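Long-range contacts in hemoglobin chain d1 (Lumbricus terrestris, PDB 1X9F), which probably carries oxygen as a heme-binding globin subunit, its heme holding carbon monoxide in this crystal: residues W32-D38 / I106-H110; L87-K91 / Q134-K140. One frame throughout, in Å; residues are numbered along the deposited sequence.

Interaction 1: W32-D38 / I106-H110; sequences WRDIIDD and IFLKH. With HEM (protoporphyrin IX containing Fe), chain T; CMO (carbon monoxide), chain U.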
loop_
_atom_site.group_PDB
_atom_site.type_symbol
_atom_site.label_atom_id
_atom_site.label_comp_id
_atom_site.label_asym_id
_atom_site.label_seq_id
_atom_site.Cartn_x
_atom_site.Cartn_y
_atom_site.Cartn_z
ATOM N N TRP D 32 5.049 -18.047 10.199
ATOM C CA TRP D 32 4.849 -19.504 10.200
ATOM C C TRP D 32 4.438 -20.076 8.867
ATOM O O TRP D 32 4.773 -21.217 8.556
ATOM C CB TRP D 32 3.880 -19.948 11.292
ATOM C CG TRP D 32 4.545 -19.855 12.575
ATOM C CD1 TRP D 32 4.347 -18.903 13.518
ATOM C CD2 TRP D 32 5.594 -20.692 13.053
ATOM N NE1 TRP D 32 5.199 -19.104 14.578
ATOM C CE2 TRP D 32 5.976 -20.200 14.314
ATOM C CE3 TRP D 32 6.250 -21.825 12.546
ATOM C CZ2 TRP D 32 6.973 -20.795 15.073
ATOM C CZ3 TRP D 32 7.246 -22.418 13.305
ATOM C CH2 TRP D 32 7.593 -21.904 14.557
ATOM N N ARG D 33 3.714 -19.293 8.077
ATOM C CA ARG D 33 3.322 -19.768 6.768
ATOM C C ARG D 33 4.543 -19.962 5.883
ATOM O O ARG D 33 4.653 -20.975 5.193
ATOM C CB ARG D 33 2.343 -18.827 6.097
ATOM C CG ARG D 33 1.714 -19.481 4.894
ATOM C CD ARG D 33 0.739 -18.621 4.176
ATOM N NE ARG D 33 1.385 -17.445 3.607
ATOM C CZ ARG D 33 0.754 -16.538 2.878
ATOM N NH1 ARG D 33 -0.543 -16.666 2.621
ATOM N NH2 ARG D 33 1.420 -15.496 2.397
ATOM N N ASP D 34 5.455 -18.989 5.919
ATOM C CA ASP D 34 6.724 -19.066 5.199
ATOM C C ASP D 34 7.518 -20.297 5.614
ATOM O O ASP D 34 7.951 -21.077 4.765
ATOM C CB ASP D 34 7.562 -17.811 5.456
ATOM C CG ASP D 34 7.163 -16.633 4.576
ATOM O OD1 ASP D 34 6.113 -16.692 3.893
ATOM O OD2 ASP D 34 7.849 -15.590 4.511
ATOM N N ILE D 35 7.697 -20.455 6.925
ATOM C CA ILE D 35 8.430 -21.574 7.507
ATOM C C ILE D 35 7.841 -22.914 7.067
ATOM O O ILE D 35 8.539 -23.739 6.467
ATOM C CB ILE D 35 8.452 -21.448 9.050
ATOM C CG1 ILE D 35 9.373 -20.300 9.476
ATOM C CG2 ILE D 35 8.885 -22.757 9.705
ATOM C CD1 ILE D 35 9.385 -20.013 10.972
ATOM N N ILE D 36 6.557 -23.117 7.348
ATOM C CA ILE D 36 5.886 -24.381 7.032
ATOM C C ILE D 36 5.753 -24.636 5.525
ATOM O O ILE D 36 5.665 -25.790 5.091
ATOM C CB ILE D 36 4.513 -24.447 7.742
ATOM C CG1 ILE D 36 4.711 -24.535 9.261
ATOM C CG2 ILE D 36 3.671 -25.617 7.223
ATOM C CD1 ILE D 36 3.506 -24.091 10.075
ATOM N N ASP D 37 5.737 -23.565 4.734
ATOM C CA ASP D 37 5.750 -23.682 3.282
ATOM C C ASP D 37 7.068 -24.296 2.846
ATOM O O ASP D 37 7.104 -25.200 2.010
ATOM C CB ASP D 37 5.620 -22.306 2.644
ATOM C CG ASP D 37 4.500 -22.245 1.643
ATOM O OD1 ASP D 37 4.769 -22.424 0.435
ATOM O OD2 ASP D 37 3.313 -22.032 1.969
ATOM N N ASP D 38 8.149 -23.793 3.435
ATOM C CA ASP D 38 9.490 -24.211 3.073
ATOM C C ASP D 38 9.802 -25.575 3.674
ATOM O O ASP D 38 10.522 -26.366 3.067
ATOM C CB ASP D 38 10.512 -23.166 3.535
ATOM C CG ASP D 38 11.933 -23.484 3.077
ATOM O OD1 ASP D 38 12.887 -23.096 3.788
ATOM O OD2 ASP D 38 12.198 -24.111 2.028
ATOM N N ILE D 106 16.079 -22.753 10.462
ATOM C CA ILE D 106 15.077 -22.377 9.469
ATOM C C ILE D 106 14.221 -21.244 10.026
ATOM O O ILE D 106 13.872 -20.305 9.301
ATOM C CB ILE D 106 14.201 -23.590 9.068
ATOM C CG1 ILE D 106 15.038 -24.640 8.325
ATOM C CG2 ILE D 106 13.005 -23.147 8.199
ATOM C CD1 ILE D 106 14.606 -26.079 8.585
ATOM N N PHE D 107 13.895 -21.331 11.311
ATOM C CA PHE D 107 13.129 -20.281 11.955
ATOM C C PHE D 107 13.825 -18.930 11.807
ATOM O O PHE D 107 13.214 -17.957 11.352
ATOM C CB PHE D 107 12.916 -20.595 13.431
ATOM C CG PHE D 107 12.177 -19.522 14.171
ATOM C CD1 PHE D 107 10.808 -19.627 14.383
ATOM C CD2 PHE D 107 12.849 -18.406 14.664
ATOM C CE1 PHE D 107 10.116 -18.638 15.074
ATOM C CE2 PHE D 107 12.166 -17.407 15.347
ATOM C CZ PHE D 107 10.797 -17.526 15.558
ATOM N N LEU D 108 15.095 -18.886 12.200
ATOM C CA LEU D 108 15.898 -17.683 12.106
ATOM C C LEU D 108 15.953 -17.168 10.676
ATOM O O LEU D 108 15.819 -15.965 10.451
ATOM C CB LEU D 108 17.312 -17.956 12.622
ATOM C CG LEU D 108 18.321 -16.799 12.595
ATOM C CD1 LEU D 108 17.819 -15.588 13.371
ATOM C CD2 LEU D 108 19.659 -17.272 13.142
ATOM N N LYS D 109 16.145 -18.077 9.718
ATOM C CA LYS D 109 16.204 -17.707 8.298
ATOM C C LYS D 109 14.955 -16.933 7.890
ATOM O O LYS D 109 15.040 -15.906 7.212
ATOM C CB LYS D 109 16.364 -18.943 7.397
ATOM C CG LYS D 109 16.736 -18.616 5.942
ATOM C CD LYS D 109 15.777 -19.259 4.930
ATOM C CE LYS D 109 16.016 -20.756 4.749
ATOM N NZ LYS D 109 15.054 -21.363 3.781
ATOM N N HIS D 110 13.801 -17.427 8.318
ATOM C CA HIS D 110 12.546 -16.812 7.943
ATOM C C HIS D 110 12.183 -15.609 8.791
ATOM O O HIS D 110 11.583 -14.664 8.281
ATOM C CB HIS D 110 11.431 -17.835 7.956
ATOM C CG HIS D 110 11.450 -18.747 6.774
ATOM N ND1 HIS D 110 12.029 -19.998 6.807
ATOM C CD2 HIS D 110 10.959 -18.591 5.522
ATOM C CE1 HIS D 110 11.890 -20.574 5.627
ATOM N NE2 HIS D 110 11.244 -19.741 4.829
HETATM C CHA HEM T . 6.035 -23.873 22.097
HETATM C CHB HEM T . 9.054 -20.059 21.920
HETATM C CHC HEM T . 11.096 -21.800 17.826
HETATM C CHD HEM T . 8.290 -25.819 18.246
HETATM C C1A HEM T . 6.656 -22.579 22.356
HETATM C C2A HEM T . 6.193 -21.816 23.411
HETATM C C3A HEM T . 7.058 -20.638 23.415
HETATM C C4A HEM T . 7.954 -20.948 22.282
HETATM C CMA HEM T . 7.028 -19.445 24.340
HETATM C CAA HEM T . 5.019 -22.118 24.300
HETATM C CBA HEM T . 5.391 -22.664 25.662
HETATM C CGA HEM T . 4.066 -22.764 26.389
HETATM O O1A HEM T . 3.472 -21.719 26.742
HETATM O O2A HEM T . 3.607 -23.906 26.601
HETATM C C1B HEM T . 9.920 -20.220 20.756
HETATM C C2B HEM T . 10.833 -19.238 20.412
HETATM C C3B HEM T . 11.345 -19.767 19.273
HETATM C C4B HEM T . 10.780 -20.981 18.998
HETATM C CMB HEM T . 11.178 -17.929 21.098
HETATM C CAB HEM T . 12.311 -19.135 18.626
HETATM C CBB HEM T . 13.412 -18.503 18.152
HETATM C C1C HEM T . 10.451 -23.093 17.550
HETATM C C2C HEM T . 10.785 -23.821 16.424
HETATM C C3C HEM T . 10.013 -24.940 16.550
HETATM C C4C HEM T . 9.231 -24.812 17.697
HETATM C CMC HEM T . 11.786 -23.501 15.332
HETATM C CAC HEM T . 10.060 -25.985 15.484
HETATM C CBC HEM T . 9.536 -27.282 15.678
HETATM C C1D HEM T . 7.402 -25.670 19.420
HETATM C C2D HEM T . 6.444 -26.627 19.771
HETATM C C3D HEM T . 5.780 -26.100 20.857
HETATM C C4D HEM T . 6.461 -24.814 21.064
HETATM C CMD HEM T . 6.186 -27.953 19.102
HETATM C CAD HEM T . 4.667 -26.688 21.688
HETATM C CBD HEM T . 3.295 -26.381 21.099
HETATM C CGD HEM T . 2.298 -26.986 22.061
HETATM O O1D HEM T . 2.186 -26.486 23.202
HETATM O O2D HEM T . 1.635 -27.970 21.678
HETATM N NA HEM T . 7.729 -22.132 21.664
HETATM N NB HEM T . 9.841 -21.293 19.919
HETATM N NC HEM T . 9.526 -23.673 18.368
HETATM N ND HEM T . 7.431 -24.547 20.171
HETATM FE FE HEM T . 8.653 -22.932 20.042
HETATM C C CMO U . 7.281 -21.937 18.521
HETATM O O CMO U . 6.644 -22.497 17.491
#
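Trp32 and Phe107 line part of the distal side of a globin heme pocket, where the B helix (21-38) crosses the G helix (101-119). The two segments run at 130° to each other, nearer antiparallel than parallel. The outer corner of the Trp32 six-membered ring, CZ2, comes in the plane of the Phe107 ring and meets its edge at CE1, 3.8 Å away. The ring planes lie 57° apart. The same CZ2 of Trp32 comes 3.0 Å from the oxygen of the bound carbon monoxide, and the heme vinyl group lies over one face of Phe107. Phe107 has CG anti to its backbone N (chi1 178°), which carries the ring in between the heme vinyl group and Trp32. Ile35 fills the angle between the two rings: its CD1 is 3.7 Å from Phe107 CD1 and also lies over one face of Trp32.

Farther along, His110 lays its ring face on the backbone of helix 21-38. Ile35 CA stands over the centre of that ring, 4.0 Å from its centroid, in a CH-pi contact. His110 ND1 donates to Ile106 O at 3.1 Å, with that oxygen near the ring plane, and this bond fixes the ring's rotation. Ile106 O also accepts from the backbone N of His110, on the other side of the carbonyl plane. At the outer end Asp38 OD1 forms a salt bridge with Lys109 NZ at 2.8 Å. The ammonium meets the syn side of the carboxylate, somewhat out of its plane.

Around the contact, Phe46 and Phe59 meet Trp32 edge-to-face, and His62 hydrogen-bonds the carbon monoxide. Leu108 points from helix 101-119 onto Val132 of helix 125-139.

Interaction 2: L87-K91 / Q134-K140; sequences LAHLK and QIIDGIK. With HEM (protoporphyrin IX containing Fe), chain M.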
loop_
_atom_site.group_PDB
_atom_site.type_symbol
_atom_site.label_atom_id
_atom_site.label_comp_id
_atom_site.label_asym_id
_atom_site.label_seq_id
_atom_site.Cartn_x
_atom_site.Cartn_y
_atom_site.Cartn_z
ATOM N N LEU D 87 16.445 -18.622 28.601
ATOM C CA LEU D 87 16.779 -19.552 27.531
ATOM C C LEU D 87 16.690 -21.000 28.009
ATOM O O LEU D 87 16.205 -21.865 27.277
ATOM C CB LEU D 87 18.155 -19.246 26.934
ATOM C CG LEU D 87 18.336 -17.910 26.201
ATOM C CD1 LEU D 87 19.758 -17.804 25.670
ATOM C CD2 LEU D 87 17.324 -17.720 25.070
ATOM N N ALA D 88 17.154 -21.257 29.232
ATOM C CA ALA D 88 17.028 -22.579 29.841
ATOM C C ALA D 88 15.553 -22.995 29.917
ATOM O O ALA D 88 15.201 -24.139 29.606
ATOM C CB ALA D 88 17.675 -22.599 31.221
ATOM N N HIS D 89 14.706 -22.042 30.311
ATOM C CA HIS D 89 13.268 -22.246 30.475
ATOM C C HIS D 89 12.617 -22.595 29.150
ATOM O O HIS D 89 11.793 -23.507 29.075
ATOM C CB HIS D 89 12.638 -20.974 31.045
ATOM C CG HIS D 89 11.173 -21.085 31.335
ATOM N ND1 HIS D 89 10.687 -21.312 32.604
ATOM C CD2 HIS D 89 10.088 -20.954 30.534
ATOM C CE1 HIS D 89 9.367 -21.340 32.569
ATOM N NE2 HIS D 89 8.978 -21.126 31.325
ATOM N N LEU D 90 12.989 -21.861 28.107
ATOM C CA LEU D 90 12.452 -22.100 26.781
ATOM C C LEU D 90 12.918 -23.443 26.252
ATOM O O LEU D 90 12.175 -24.140 25.554
ATOM C CB LEU D 90 12.858 -20.978 25.831
ATOM C CG LEU D 90 11.884 -19.800 25.822
ATOM C CD1 LEU D 90 12.566 -18.578 25.240
ATOM C CD2 LEU D 90 10.626 -20.149 25.030
ATOM N N LYS D 91 14.151 -23.800 26.598
ATOM C CA LYS D 91 14.701 -25.074 26.186
ATOM C C LYS D 91 13.912 -26.243 26.774
ATOM O O LYS D 91 13.547 -27.165 26.040
ATOM C CB LYS D 91 16.179 -25.183 26.546
ATOM C CG LYS D 91 16.848 -26.350 25.861
ATOM C CD LYS D 91 18.322 -26.412 26.149
ATOM C CE LYS D 91 18.918 -27.641 25.490
ATOM N NZ LYS D 91 20.375 -27.755 25.772
ATOM N N GLN D 134 22.424 -16.185 19.132
ATOM C CA GLN D 134 22.670 -16.532 20.521
ATOM C C GLN D 134 21.398 -17.049 21.198
ATOM O O GLN D 134 21.450 -18.024 21.953
ATOM C CB GLN D 134 23.228 -15.321 21.275
ATOM C CG GLN D 134 23.262 -15.490 22.791
ATOM C CD GLN D 134 23.437 -14.180 23.538
ATOM O OE1 GLN D 134 23.848 -14.182 24.700
ATOM N NE2 GLN D 134 23.128 -13.062 22.884
ATOM N N ILE D 135 20.265 -16.399 20.921
ATOM C CA ILE D 135 18.975 -16.831 21.465
ATOM C C ILE D 135 18.617 -18.210 20.929
ATOM O O ILE D 135 18.308 -19.114 21.705
ATOM C CB ILE D 135 17.847 -15.812 21.150
ATOM C CG1 ILE D 135 18.115 -14.482 21.857
ATOM C CG2 ILE D 135 16.484 -16.368 21.581
ATOM C CD1 ILE D 135 17.253 -13.340 21.324
ATOM N N ILE D 136 18.666 -18.370 19.610
ATOM C CA ILE D 136 18.432 -19.669 19.002
ATOM C C ILE D 136 19.313 -20.762 19.612
ATOM O O ILE D 136 18.818 -21.850 19.901
ATOM C CB ILE D 136 18.564 -19.594 17.462
ATOM C CG1 ILE D 136 17.183 -19.579 16.810
ATOM C CG2 ILE D 136 19.318 -20.782 16.894
ATOM C CD1 ILE D 136 16.499 -18.248 16.858
ATOM N N ASP D 137 20.596 -20.468 19.834
ATOM C CA ASP D 137 21.528 -21.465 20.382
ATOM C C ASP D 137 21.159 -21.920 21.787
ATOM O O ASP D 137 21.413 -23.071 22.153
ATOM C CB ASP D 137 22.973 -20.935 20.402
ATOM C CG ASP D 137 23.569 -20.804 19.002
ATOM O OD1 ASP D 137 23.226 -21.606 18.099
ATOM O OD2 ASP D 137 24.406 -19.921 18.711
ATOM N N GLY D 138 20.575 -21.021 22.574
ATOM C CA GLY D 138 20.184 -21.343 23.946
ATOM C C GLY D 138 18.977 -22.258 24.037
ATOM O O GLY D 138 18.736 -22.878 25.080
ATOM N N ILE D 139 18.213 -22.346 22.954
ATOM C CA ILE D 139 16.984 -23.131 22.957
ATOM C C ILE D 139 17.187 -24.405 22.161
ATOM O O ILE D 139 16.654 -25.461 22.507
ATOM C CB ILE D 139 15.827 -22.306 22.359
ATOM C CG1 ILE D 139 15.686 -20.976 23.109
ATOM C CG2 ILE D 139 14.517 -23.095 22.417
ATOM C CD1 ILE D 139 14.803 -19.949 22.414
ATOM N N LYS D 140 17.966 -24.272 21.087
ATOM C CA LYS D 140 18.263 -25.344 20.139
ATOM C C LYS D 140 18.577 -26.674 20.812
ATOM O O LYS D 140 19.169 -26.732 21.897
ATOM C CB LYS D 140 19.445 -24.939 19.256
ATOM C CG LYS D 140 19.509 -25.657 17.918
ATOM C CD LYS D 140 20.787 -25.326 17.149
ATOM C CE LYS D 140 20.860 -23.850 16.771
ATOM N NZ LYS D 140 22.013 -23.559 15.869
ATOM O OXT LYS D 140 18.252 -27.736 20.266
HETATM C CHA HEM M . 3.928 -19.203 36.045
HETATM C CHB HEM M . 1.330 -15.720 33.786
HETATM C CHC HEM M . -1.264 -15.052 37.867
HETATM C CHD HEM M . 1.174 -18.693 40.076
HETATM C C1A HEM M . 3.446 -18.257 35.020
HETATM C C2A HEM M . 4.010 -18.188 33.743
HETATM C C3A HEM M . 3.257 -17.148 33.048
HETATM C C4A HEM M . 2.313 -16.750 34.092
HETATM C CMA HEM M . 3.389 -16.629 31.632
HETATM C CAA HEM M . 5.150 -18.970 33.151
HETATM C CBA HEM M . 4.595 -20.222 32.475
HETATM C CGA HEM M . 5.805 -20.952 31.958
HETATM O O1A HEM M . 6.301 -20.596 30.869
HETATM O O2A HEM M . 6.271 -21.880 32.650
HETATM C C1B HEM M . 0.344 -15.226 34.732
HETATM C C2B HEM M . -0.532 -14.205 34.385
HETATM C C3B HEM M . -1.224 -14.103 35.547
HETATM C C4B HEM M . -0.744 -14.962 36.496
HETATM C CMB HEM M . -0.726 -13.438 33.084
HETATM C CAB HEM M . -2.196 -13.224 35.773
HETATM C CBB HEM M . -3.106 -12.203 35.924
HETATM C C1C HEM M . -0.816 -16.028 38.874
HETATM C C2C HEM M . -1.394 -16.117 40.136
HETATM C C3C HEM M . -0.686 -17.138 40.722
HETATM C C4C HEM M . 0.232 -17.593 39.800
HETATM C CMC HEM M . -2.522 -15.305 40.730
HETATM C CAC HEM M . -0.910 -17.683 42.086
HETATM C CBC HEM M . -0.244 -17.241 43.164
HETATM C C1D HEM M . 2.191 -19.194 39.129
HETATM C C2D HEM M . 3.065 -20.223 39.471
HETATM C C3D HEM M . 3.859 -20.396 38.355
HETATM C C4D HEM M . 3.354 -19.396 37.392
HETATM C CMD HEM M . 3.124 -20.989 40.773
HETATM C CAD HEM M . 4.973 -21.385 38.135
HETATM C CBD HEM M . 6.312 -20.731 38.417
HETATM C CGD HEM M . 7.361 -21.748 38.036
HETATM O O1D HEM M . 7.659 -22.652 38.857
HETATM O O2D HEM M . 7.878 -21.647 36.897
HETATM N NA HEM M . 2.413 -17.412 35.267
HETATM N NB HEM M . 0.267 -15.709 36.012
HETATM N NC HEM M . 0.191 -16.911 38.628
HETATM N ND HEM M . 2.338 -18.660 37.881
HETATM FE FE HEM M . 1.324 -17.161 36.961
#
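Leu87 enters helix 125-139 as a knob into a hole formed by Gln134, Ile135, Gly138 and Ile139, joining the F and H helices of the globin fold. The segments cross at -50°. Leu87 and Ile135 meet at about a right angle, with CD2 of Leu87 3.8 Å from CG2 of Ile135. Gly138 has no side chain, and the other branch of Leu87, CD1, packs on its CA at 4.0 Å.

Ile139 slants across Leu90 on the heme side. Its CD1 meets Leu90 CD1 at 3.9 Å, while its CG1 packs on Leu90 CB. With CG1 beside the backbone N (chi1 -55°), this branch reaches both leucines. Shortening Ile139 to an alanine would take away the CD1 and CG1 contacts and is likely to leave a gap beside Leu90 and Leu87, with Leu90 freer to turn next to the heme it touches. Phe104 of helix 101-119 also packs on Ile139.

On the far side of helix 80-95, His89 NE2 donates to O1A, a propionate oxygen of a second heme that is not this chain's own, at 2.8 Å. Lys91 extends along the chain end, its CG 3.5 Å from Ile139 O.

The centres of interactions 1 and 2 are 18 Å apart, and both lie within the globin fold. Along the chain their segments alternate: 32-38, 87-91, 106-110, then 134-140. Four different helices are used: 21-38 and 101-119 in interaction 1, 80-95 and 125-139 in interaction 2. Helices 80-95, 101-119 and 125-139 follow one another in the chain. The contacts meet directly where Phe107 CD2 packs on Ile136 CD1 at 4.3 Å. Both reach the chain's own heme: Trp32 lies beside the carbon monoxide, while Leu90 touches the heme, and its backbone O accepts a hydrogen bond from ND1 of His94, the axial iron ligand. Together they join four helices around one pocket, consistent with oxygen binding.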